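Local coordinates for protein ferredoxin--NADP reductase, apicoplast (Plasmodium falciparum, PDB 3JQQ) that uses FAD to pass electrons between ferredoxin and NADP(H) in the apicoplast, and may serve the terminal step of isoprenoid precursor biosynthesis, at residues Val116-Glu124 against Asn134-Lys143; Asn170-Gly179 against Tyr207-Val217. The protein carries 1 engineered substitution. All coordinates share one frame; numbering follows the deposited sequence.

Contact 1: residues Val116-Glu124 against Asn134-Lys143. With FAD (flavin-adenine dinucleotide), chain I.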
# COMPACT_ATOMS: atom_id res chain seq x y z
N VAL B 116 -3.93 13.21 -14.50
CA VAL B 116 -3.82 12.12 -13.54
C VAL B 116 -2.44 11.49 -13.70
O VAL B 116 -1.94 11.36 -14.82
CB VAL B 116 -4.92 11.06 -13.79
CG1 VAL B 116 -4.35 9.66 -13.64
CG2 VAL B 116 -6.10 11.29 -12.85
N ALA B 117 -1.82 11.13 -12.58
CA ALA B 117 -0.52 10.47 -12.62
C ALA B 117 -0.62 9.08 -12.00
O ALA B 117 -0.98 8.94 -10.82
CB ALA B 117 0.53 11.30 -11.91
N ILE B 118 -0.31 8.07 -12.79
CA ILE B 118 -0.52 6.68 -12.38
C ILE B 118 0.78 5.89 -12.37
O ILE B 118 1.42 5.71 -13.40
CB ILE B 118 -1.54 5.98 -13.30
CG1 ILE B 118 -2.88 6.71 -13.27
CG2 ILE B 118 -1.71 4.52 -12.90
CD1 ILE B 118 -3.93 6.09 -14.14
N LYS B 119 1.14 5.42 -11.18
CA LYS B 119 2.28 4.52 -11.01
C LYS B 119 1.88 3.14 -11.52
O LYS B 119 0.79 2.65 -11.22
CB LYS B 119 2.66 4.47 -9.53
CG LYS B 119 3.95 3.70 -9.21
CD LYS B 119 4.10 3.55 -7.69
CE LYS B 119 5.18 2.54 -7.31
NZ LYS B 119 6.51 3.17 -7.06
N ILE B 120 2.76 2.53 -12.31
CA ILE B 120 2.49 1.20 -12.84
C ILE B 120 3.09 0.15 -11.91
O ILE B 120 4.31 0.05 -11.77
CB ILE B 120 3.05 1.03 -14.26
CG1 ILE B 120 2.47 2.10 -15.19
CG2 ILE B 120 2.76 -0.36 -14.80
CD1 ILE B 120 0.95 2.15 -15.21
N HIS B 121 2.21 -0.61 -11.26
CA HIS B 121 2.62 -1.61 -10.29
C HIS B 121 3.00 -2.93 -10.97
O HIS B 121 2.27 -3.42 -11.83
CB HIS B 121 1.50 -1.83 -9.26
CG HIS B 121 1.21 -0.62 -8.43
ND1 HIS B 121 1.66 -0.49 -7.13
CD2 HIS B 121 0.54 0.52 -8.71
CE1 HIS B 121 1.27 0.68 -6.65
NE2 HIS B 121 0.58 1.31 -7.59
N LYS B 122 4.14 -3.49 -10.58
CA LYS B 122 4.64 -4.73 -11.17
C LYS B 122 4.97 -5.79 -10.12
O LYS B 122 5.36 -5.46 -9.00
CB LYS B 122 5.92 -4.45 -11.98
CG LYS B 122 5.71 -3.93 -13.37
CD LYS B 122 6.99 -4.04 -14.19
CE LYS B 122 8.12 -3.20 -13.60
NZ LYS B 122 9.39 -3.35 -14.37
N TYR B 123 4.82 -7.05 -10.51
CA TYR B 123 5.35 -8.17 -9.73
C TYR B 123 5.77 -9.28 -10.68
O TYR B 123 5.49 -9.21 -11.88
CB TYR B 123 4.32 -8.69 -8.72
CG TYR B 123 2.99 -9.06 -9.33
CD1 TYR B 123 2.09 -8.07 -9.72
CD2 TYR B 123 2.63 -10.39 -9.52
CE1 TYR B 123 0.87 -8.40 -10.28
CE2 TYR B 123 1.41 -10.72 -10.08
CZ TYR B 123 0.53 -9.73 -10.45
OH TYR B 123 -0.69 -10.05 -11.01
N GLU B 124 6.43 -10.31 -10.16
CA GLU B 124 6.81 -11.45 -10.99
C GLU B 124 6.89 -12.75 -10.20
O GLU B 124 6.30 -13.76 -10.60
CB GLU B 124 8.14 -11.17 -11.71
CG GLU B 124 9.28 -10.79 -10.79
CD GLU B 124 10.20 -9.77 -11.41
OE1 GLU B 124 11.43 -10.01 -11.44
OE2 GLU B 124 9.70 -8.73 -11.88
N ASN B 134 4.34 -9.36 -14.29
CA ASN B 134 2.90 -9.16 -14.19
C ASN B 134 2.59 -7.74 -13.75
O ASN B 134 3.44 -7.07 -13.16
CB ASN B 134 2.29 -10.15 -13.20
CG ASN B 134 2.33 -11.59 -13.69
OD1 ASN B 134 1.35 -12.10 -14.22
ND2 ASN B 134 3.48 -12.24 -13.53
N TYR B 135 1.38 -7.26 -14.04
CA TYR B 135 0.99 -5.90 -13.69
C TYR B 135 -0.23 -5.87 -12.78
O TYR B 135 -1.05 -6.78 -12.81
CB TYR B 135 0.71 -5.08 -14.95
CG TYR B 135 1.93 -4.85 -15.79
CD1 TYR B 135 2.34 -5.80 -16.71
CD2 TYR B 135 2.69 -3.70 -15.65
CE1 TYR B 135 3.47 -5.60 -17.48
CE2 TYR B 135 3.82 -3.49 -16.41
CZ TYR B 135 4.21 -4.45 -17.33
OH TYR B 135 5.33 -4.25 -18.09
N GLY B 136 -0.34 -4.82 -11.98
CA GLY B 136 -1.58 -4.57 -11.25
C GLY B 136 -2.71 -4.62 -12.25
O GLY B 136 -2.48 -4.65 -13.46
N TYR B 137 -3.95 -4.63 -11.76
CA TYR B 137 -5.12 -4.74 -12.64
C TYR B 137 -5.29 -3.50 -13.52
O TYR B 137 -5.32 -3.59 -14.74
CB TYR B 137 -6.38 -5.02 -11.83
CG TYR B 137 -7.64 -5.11 -12.65
CD1 TYR B 137 -7.80 -6.10 -13.62
CD2 TYR B 137 -8.69 -4.22 -12.46
CE1 TYR B 137 -8.95 -6.19 -14.37
CE2 TYR B 137 -9.85 -4.30 -13.21
CZ TYR B 137 -9.98 -5.29 -14.16
OH TYR B 137 -11.13 -5.38 -14.90
N CYS B 138 -5.41 -2.33 -12.88
CA CYS B 138 -5.49 -1.07 -13.61
C CYS B 138 -4.13 -0.70 -14.23
O CYS B 138 -4.07 -0.21 -15.35
CB CYS B 138 -5.99 0.05 -12.70
SG CYS B 138 -6.42 1.58 -13.55
N SER B 139 -3.05 -0.95 -13.49
CA SER B 139 -1.70 -0.63 -13.98
C SER B 139 -1.43 -1.18 -15.38
O SER B 139 -0.89 -0.48 -16.23
CB SER B 139 -0.64 -1.13 -13.00
OG SER B 139 -0.81 -0.55 -11.73
N GLY B 140 -1.79 -2.44 -15.60
CA GLY B 140 -1.59 -3.07 -16.91
C GLY B 140 -2.46 -2.44 -17.98
O GLY B 140 -2.04 -2.30 -19.13
N PHE B 141 -3.67 -2.06 -17.61
CA PHE B 141 -4.59 -1.39 -18.53
C PHE B 141 -4.03 -0.04 -18.97
O PHE B 141 -4.06 0.30 -20.15
CB PHE B 141 -5.97 -1.25 -17.87
CG PHE B 141 -6.86 -0.22 -18.51
CD1 PHE B 141 -7.52 -0.49 -19.70
CD2 PHE B 141 -7.07 1.00 -17.90
CE1 PHE B 141 -8.35 0.45 -20.28
CE2 PHE B 141 -7.90 1.95 -18.47
CZ PHE B 141 -8.54 1.67 -19.67
N ILE B 142 -3.50 0.73 -18.01
CA ILE B 142 -2.89 2.02 -18.33
C ILE B 142 -1.61 1.82 -19.14
O ILE B 142 -1.33 2.56 -20.08
CB ILE B 142 -2.56 2.81 -17.06
CG1 ILE B 142 -3.85 3.12 -16.30
CG2 ILE B 142 -1.81 4.10 -17.40
CD1 ILE B 142 -3.62 3.39 -14.83
N LYS B 143 -0.84 0.81 -18.75
CA LYS B 143 0.39 0.46 -19.45
C LYS B 143 0.10 0.36 -20.93
O LYS B 143 0.82 0.91 -21.76
CB LYS B 143 0.89 -0.89 -18.94
CG LYS B 143 2.40 -1.02 -18.82
CD LYS B 143 3.12 -0.70 -20.10
CE LYS B 143 4.55 -1.23 -20.04
NZ LYS B 143 5.53 -0.24 -20.58
PA FAD I . -4.10 -4.10 -8.02
O1A FAD I . -5.37 -3.61 -7.37
O2A FAD I . -4.41 -5.08 -9.13
O5B FAD I . -3.12 -4.74 -6.92
C5B FAD I . -2.59 -3.95 -5.87
C4B FAD I . -1.11 -4.24 -5.67
O4B FAD I . -0.89 -5.63 -5.47
C3B FAD I . -0.29 -3.84 -6.88
O3B FAD I . 0.95 -3.34 -6.44
C2B FAD I . -0.06 -5.14 -7.62
O2B FAD I . 1.18 -5.15 -8.28
C1B FAD I . -0.11 -6.19 -6.52
N9A FAD I . -0.73 -7.45 -6.97
C8A FAD I . -1.95 -7.61 -7.57
N7A FAD I . -2.14 -8.93 -7.82
C5A FAD I . -1.06 -9.61 -7.38
C6A FAD I . -0.74 -10.96 -7.38
N6A FAD I . -1.55 -11.84 -7.97
N1A FAD I . 0.46 -11.37 -6.84
C2A FAD I . 1.33 -10.44 -6.32
N3A FAD I . 1.01 -9.10 -6.32
C4A FAD I . -0.17 -8.69 -6.84
N1 FAD I . -2.46 5.67 -7.44
C2 FAD I . -1.74 6.36 -8.39
O2 FAD I . -0.93 5.76 -9.09
N3 FAD I . -1.93 7.72 -8.55
C4 FAD I . -2.83 8.40 -7.75
O4 FAD I . -2.99 9.61 -7.89
C4X FAD I . -3.55 7.70 -6.79
N5 FAD I . -4.46 8.37 -6.00
C5X FAD I . -5.17 7.66 -5.05
C6 FAD I . -6.08 8.34 -4.25
C7 FAD I . -6.81 7.65 -3.29
C7M FAD I . -7.79 8.38 -2.42
C8 FAD I . -6.62 6.27 -3.14
C8M FAD I . -7.39 5.50 -2.11
C9 FAD I . -5.70 5.60 -3.94
C9A FAD I . -4.98 6.29 -4.90
N10 FAD I . -4.07 5.61 -5.70
C10 FAD I . -3.36 6.33 -6.64
C1' FAD I . -3.97 4.10 -5.68
C2' FAD I . -4.66 3.46 -6.90
O2' FAD I . -6.05 3.66 -6.79
C3' FAD I . -4.47 1.94 -7.06
O3' FAD I . -4.57 1.28 -5.82
C4' FAD I . -3.16 1.56 -7.74
O4' FAD I . -3.18 2.04 -9.07
C5' FAD I . -3.00 0.04 -7.79
O5' FAD I . -4.08 -0.47 -8.53
P FAD I . -3.92 -1.74 -9.51
O1P FAD I . -5.28 -2.20 -9.97
O2P FAD I . -3.03 -1.41 -10.69
O3P FAD I . -3.24 -2.86 -8.58
O HOH W 1 -2.83 -7.76 -10.88
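Asn-134 presses its CB against the ring of Tyr-123, a CH-pi contact with CB 3.4 Å from the ring centroid and 20° off the normal. The opposite face of the ring carries the FAD adenine, whose N3A lies over the centre, holding the phenol between protein and cofactor. CG of Tyr-123 sits between its own backbone N and carbonyl carbon (chi1 54°), which turns the ring back toward the second strand. At the base of these side chains the strands pair antiparallel: Asn-134 N reaches Tyr-123 O at 2.7 Å, and Tyr-123 N returns to Asn-134 O. A water links Tyr-123 OH to Tyr-135 O.

Ile-120 fills the corner where the strand meets helix 137-144. Its CG2 meets the edge of the Tyr-135 ring, 3.4 Å from CD2, while CD1 packs against the backbone O of Ser-139 (3.4 Å) and, less closely, CB of Ile-142.

Between these patches, Ser-139 OG accepts His-121 N at 3.1 Å, nearly straight at 170°, and donates to FAD O2P at 2.6 Å. With the backbone N of Tyr-137, Cys-138 and Ser-139 also bonded to phosphate oxygens, the helix N terminus faces the pyrophosphate, and its dipole probably helps stabilise the negative charge.

Contact 2: residues Asn170-Gly179 against Tyr207-Val217. With A2P (adenosine-2'-5'-diphosphate), chain J.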
# COMPACT_ATOMS: atom_id res chain seq x y z
N ASN B 170 -5.56 34.79 1.18
CA ASN B 170 -4.14 34.49 1.05
C ASN B 170 -3.65 33.55 2.15
O ASN B 170 -2.65 33.81 2.81
CB ASN B 170 -3.32 35.78 1.04
CG ASN B 170 -3.54 36.60 -0.21
OD1 ASN B 170 -3.64 36.06 -1.31
ND2 ASN B 170 -3.62 37.92 -0.06
N THR B 171 -4.37 32.45 2.32
CA THR B 171 -4.07 31.50 3.38
C THR B 171 -2.78 30.73 3.10
O THR B 171 -2.46 30.43 1.95
CB THR B 171 -5.23 30.50 3.58
OG1 THR B 171 -5.45 29.76 2.38
CG2 THR B 171 -6.50 31.24 3.95
N ASN B 172 -2.04 30.44 4.16
CA ASN B 172 -0.79 29.71 4.05
C ASN B 172 -1.01 28.20 4.13
O ASN B 172 -2.01 27.76 4.69
CB ASN B 172 0.19 30.16 5.14
CG ASN B 172 0.32 31.67 5.21
OD1 ASN B 172 0.66 32.31 4.22
ND2 ASN B 172 0.05 32.23 6.38
N PHE B 173 -0.09 27.42 3.59
CA PHE B 173 -0.24 25.97 3.56
C PHE B 173 1.04 25.22 3.90
O PHE B 173 2.15 25.72 3.69
CB PHE B 173 -0.69 25.50 2.17
CG PHE B 173 -2.01 26.06 1.72
CD1 PHE B 173 -2.06 27.13 0.84
CD2 PHE B 173 -3.20 25.51 2.16
CE1 PHE B 173 -3.27 27.65 0.42
CE2 PHE B 173 -4.42 26.02 1.73
CZ PHE B 173 -4.45 27.09 0.87
N ILE B 174 0.87 24.02 4.45
CA ILE B 174 1.93 23.02 4.51
C ILE B 174 1.41 21.77 3.80
O ILE B 174 0.46 21.15 4.25
CB ILE B 174 2.30 22.66 5.95
CG1 ILE B 174 2.93 23.86 6.66
CG2 ILE B 174 3.25 21.47 5.98
CD1 ILE B 174 3.11 23.66 8.15
N PHE B 175 2.03 21.43 2.67
CA PHE B 175 1.67 20.21 1.95
C PHE B 175 2.71 19.13 2.20
O PHE B 175 3.90 19.36 2.04
CB PHE B 175 1.56 20.46 0.44
CG PHE B 175 0.56 21.53 0.06
CD1 PHE B 175 0.84 22.41 -0.97
CD2 PHE B 175 -0.65 21.64 0.72
CE1 PHE B 175 -0.07 23.38 -1.34
CE2 PHE B 175 -1.56 22.62 0.36
CZ PHE B 175 -1.27 23.49 -0.67
N ILE B 176 2.25 17.95 2.60
CA ILE B 176 3.15 16.82 2.83
C ILE B 176 2.79 15.67 1.90
O ILE B 176 1.63 15.25 1.84
CB ILE B 176 3.12 16.37 4.30
CG1 ILE B 176 3.63 17.50 5.21
CG2 ILE B 176 3.95 15.11 4.50
CD1 ILE B 176 3.38 17.27 6.68
N ALA B 177 3.77 15.16 1.15
CA ALA B 177 3.49 14.16 0.12
C ALA B 177 4.54 13.07 0.00
O ALA B 177 5.70 13.25 0.37
CB ALA B 177 3.28 14.84 -1.23
N THR B 178 4.11 11.92 -0.52
CA THR B 178 5.02 10.87 -0.96
C THR B 178 4.54 10.35 -2.32
O THR B 178 3.34 10.20 -2.54
CB THR B 178 5.09 9.68 0.03
OG1 THR B 178 3.79 9.08 0.15
CG2 THR B 178 5.56 10.16 1.40
N GLY B 179 5.48 10.09 -3.22
CA GLY B 179 5.14 9.52 -4.52
C GLY B 179 4.05 10.27 -5.25
O GLY B 179 4.14 11.48 -5.45
N TYR B 207 -2.66 35.61 -5.65
CA TYR B 207 -2.43 34.88 -4.41
C TYR B 207 -1.03 35.16 -3.88
O TYR B 207 -0.05 35.10 -4.62
CB TYR B 207 -2.63 33.38 -4.62
CG TYR B 207 -2.18 32.52 -3.46
CD1 TYR B 207 -2.87 32.52 -2.26
CD2 TYR B 207 -1.05 31.72 -3.57
CE1 TYR B 207 -2.46 31.74 -1.19
CE2 TYR B 207 -0.63 30.94 -2.51
CZ TYR B 207 -1.34 30.95 -1.32
OH TYR B 207 -0.92 30.18 -0.27
N THR B 208 -0.93 35.46 -2.58
CA THR B 208 0.35 35.80 -1.99
C THR B 208 0.56 35.22 -0.59
O THR B 208 1.17 35.86 0.27
CB THR B 208 0.57 37.33 -1.97
OG1 THR B 208 -0.65 38.00 -1.63
CG2 THR B 208 1.03 37.82 -3.34
N GLY B 209 0.07 34.01 -0.37
CA GLY B 209 0.33 33.29 0.88
C GLY B 209 1.63 32.52 0.79
O GLY B 209 2.32 32.57 -0.23
N TYR B 210 1.98 31.80 1.85
CA TYR B 210 3.22 31.01 1.85
C TYR B 210 2.94 29.52 1.91
O TYR B 210 2.18 29.05 2.77
CB TYR B 210 4.14 31.43 2.99
CG TYR B 210 5.59 31.08 2.75
CD1 TYR B 210 6.26 31.54 1.63
CD2 TYR B 210 6.30 30.28 3.65
CE1 TYR B 210 7.58 31.23 1.39
CE2 TYR B 210 7.63 29.95 3.42
CZ TYR B 210 8.26 30.43 2.29
OH TYR B 210 9.59 30.11 2.06
N ILE B 211 3.56 28.77 1.00
CA ILE B 211 3.37 27.33 0.92
C ILE B 211 4.68 26.59 1.19
O ILE B 211 5.70 26.87 0.57
CB ILE B 211 2.82 26.92 -0.46
CG1 ILE B 211 1.47 27.60 -0.71
CG2 ILE B 211 2.69 25.40 -0.55
CD1 ILE B 211 1.02 27.54 -2.16
N THR B 212 4.64 25.64 2.12
CA THR B 212 5.80 24.81 2.42
C THR B 212 5.51 23.37 2.03
O THR B 212 4.55 22.77 2.51
CB THR B 212 6.17 24.87 3.91
OG1 THR B 212 6.18 26.24 4.35
CG2 THR B 212 7.55 24.26 4.13
N ILE B 213 6.35 22.82 1.17
CA ILE B 213 6.13 21.48 0.65
C ILE B 213 7.19 20.50 1.13
O ILE B 213 8.38 20.74 0.99
CB ILE B 213 6.08 21.48 -0.89
CG1 ILE B 213 5.11 22.56 -1.38
CG2 ILE B 213 5.68 20.11 -1.41
CD1 ILE B 213 4.70 22.40 -2.82
N TYR B 214 6.73 19.40 1.71
CA TYR B 214 7.61 18.31 2.12
C TYR B 214 7.28 17.10 1.26
O TYR B 214 6.18 16.55 1.35
CB TYR B 214 7.42 17.99 3.60
CG TYR B 214 7.71 19.15 4.53
CD1 TYR B 214 6.68 19.89 5.09
CD2 TYR B 214 9.02 19.50 4.84
CE1 TYR B 214 6.94 20.94 5.95
CE2 TYR B 214 9.29 20.55 5.69
CZ TYR B 214 8.25 21.27 6.24
OH TYR B 214 8.52 22.32 7.09
N TYR B 215 8.22 16.69 0.43
CA TYR B 215 7.94 15.70 -0.60
C TYR B 215 8.96 14.57 -0.58
O TYR B 215 10.14 14.79 -0.83
CB TYR B 215 7.90 16.39 -1.97
CG TYR B 215 7.44 15.54 -3.13
CD1 TYR B 215 6.65 14.42 -2.94
CD2 TYR B 215 7.80 15.87 -4.44
CE1 TYR B 215 6.23 13.64 -4.00
CE2 TYR B 215 7.39 15.10 -5.51
CZ TYR B 215 6.60 13.99 -5.29
OH TYR B 215 6.19 13.23 -6.36
N GLY B 216 8.48 13.38 -0.26
CA GLY B 216 9.34 12.20 -0.19
C GLY B 216 9.23 11.34 -1.43
O GLY B 216 8.14 10.91 -1.80
N VAL B 217 10.37 11.10 -2.07
CA VAL B 217 10.44 10.24 -3.23
C VAL B 217 11.76 9.47 -3.16
O VAL B 217 12.59 9.73 -2.29
CB VAL B 217 10.36 11.04 -4.55
CG1 VAL B 217 8.96 11.61 -4.74
CG2 VAL B 217 11.40 12.15 -4.56
P1 A2P J . 11.19 3.55 -0.19
O1P A2P J . 11.81 3.13 1.12
O2P A2P J . 9.97 2.75 -0.57
O3P A2P J . 12.18 3.76 -1.31
P2 A2P J . 6.05 4.90 -3.53
O4P A2P J . 4.90 5.86 -3.70
O5P A2P J . 5.67 3.55 -2.96
O6P A2P J . 6.98 4.83 -4.72
O5' A2P J . 6.95 5.57 -2.38
C5' A2P J . 7.12 6.98 -2.34
C4' A2P J . 8.21 7.33 -1.32
O4' A2P J . 7.71 7.12 0.01
C3' A2P J . 9.43 6.44 -1.49
O3' A2P J . 10.60 7.25 -1.34
C2' A2P J . 9.35 5.47 -0.33
O2' A2P J . 10.63 5.04 0.11
C1' A2P J . 8.70 6.36 0.71
N9 A2P J . 8.21 5.60 1.88
C8 A2P J . 8.17 4.26 2.01
N7 A2P J . 7.67 3.90 3.22
C5 A2P J . 7.40 5.03 3.89
C6 A2P J . 6.86 5.38 5.23
N6 A2P J . 6.50 4.43 6.12
N1 A2P J . 6.73 6.69 5.54
C2 A2P J . 7.08 7.66 4.67
N3 A2P J . 7.58 7.42 3.45
C4 A2P J . 7.76 6.15 3.01
O HOH W 2 4.11 27.73 4.51
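Phe-175 and Ile-211 meet in the tightly packed middle of two parallel strands, Ile-211 CG2 lying 3.5 Å from Phe-175 CE1. On the same face Ile-211 CG1 runs alongside Phe-173, at the edge of its ring. On the other face Tyr-214 lies across Ile-174 and Ile-176: Ile-174 CG2 approaches the Tyr-214 ring in plane, 3.7 Å from CE1, and Ile-176 CG1 packs against Tyr-214 CD1. Helix 183-192 covers the Phe-175 face and helix 259-265 the Tyr-214 face. This is the alpha/beta sandwich of the NADP-binding domain, its strands 173-178 and 211-217 joined by a crossover through helix 183-192. The N-to-C directions of the two strand segments differ by 6°, and the backbone ladder runs from Phe-173 N to Gly-179 N.

At the C-terminal end Tyr-215, its CG anti to the backbone N (chi1 -173°), extends along the neighbouring strand, OH donating to Gly-179 O at 2.8 Å. Adenosine-2'-5'-diphosphate lies against these C-terminal strand ends, its O3' 3.1 Å from Val-217 C.

The N-terminal end is more open and polar. Asn-172 OD1 takes Tyr-210 N in plane on a lone pair at 2.8 Å, and Asn-172 ND2 donates to Tyr-277 O, fixing the amide flip. At the exposed end Thr-208 N comes to Asn-170 OD1 from above the amide plane. Buried behind them, Tyr-207 OH donates to Thr-171 O at 2.7 Å and meets the Phe-173 ring edge.

In the fold
From the N terminus the chain first builds the antiparallel sheet of the FAD-binding domain. Contact 1 closes a short hairpin loop there, only part of it modelled, between strand 114-123 and strand 134-135, at one edge of the sheet, after which the chain enters helix 137-144. Strand 150-157 returns to that sheet before the NADP-binding domain begins. Contact 2 closes a longer excursion, which includes helix 183-192, and pairs two inner strands of the parallel sheet. The contacts follow in series, neither nesting nor crossing. Their centres lie about 28 Å apart on opposite sides of the chain's centre, yet Lys-119 of contact 1 salt-bridges the adenosine-2'-5'-diphosphate whose pocket Gly-179 and Val-217 of contact 2 line.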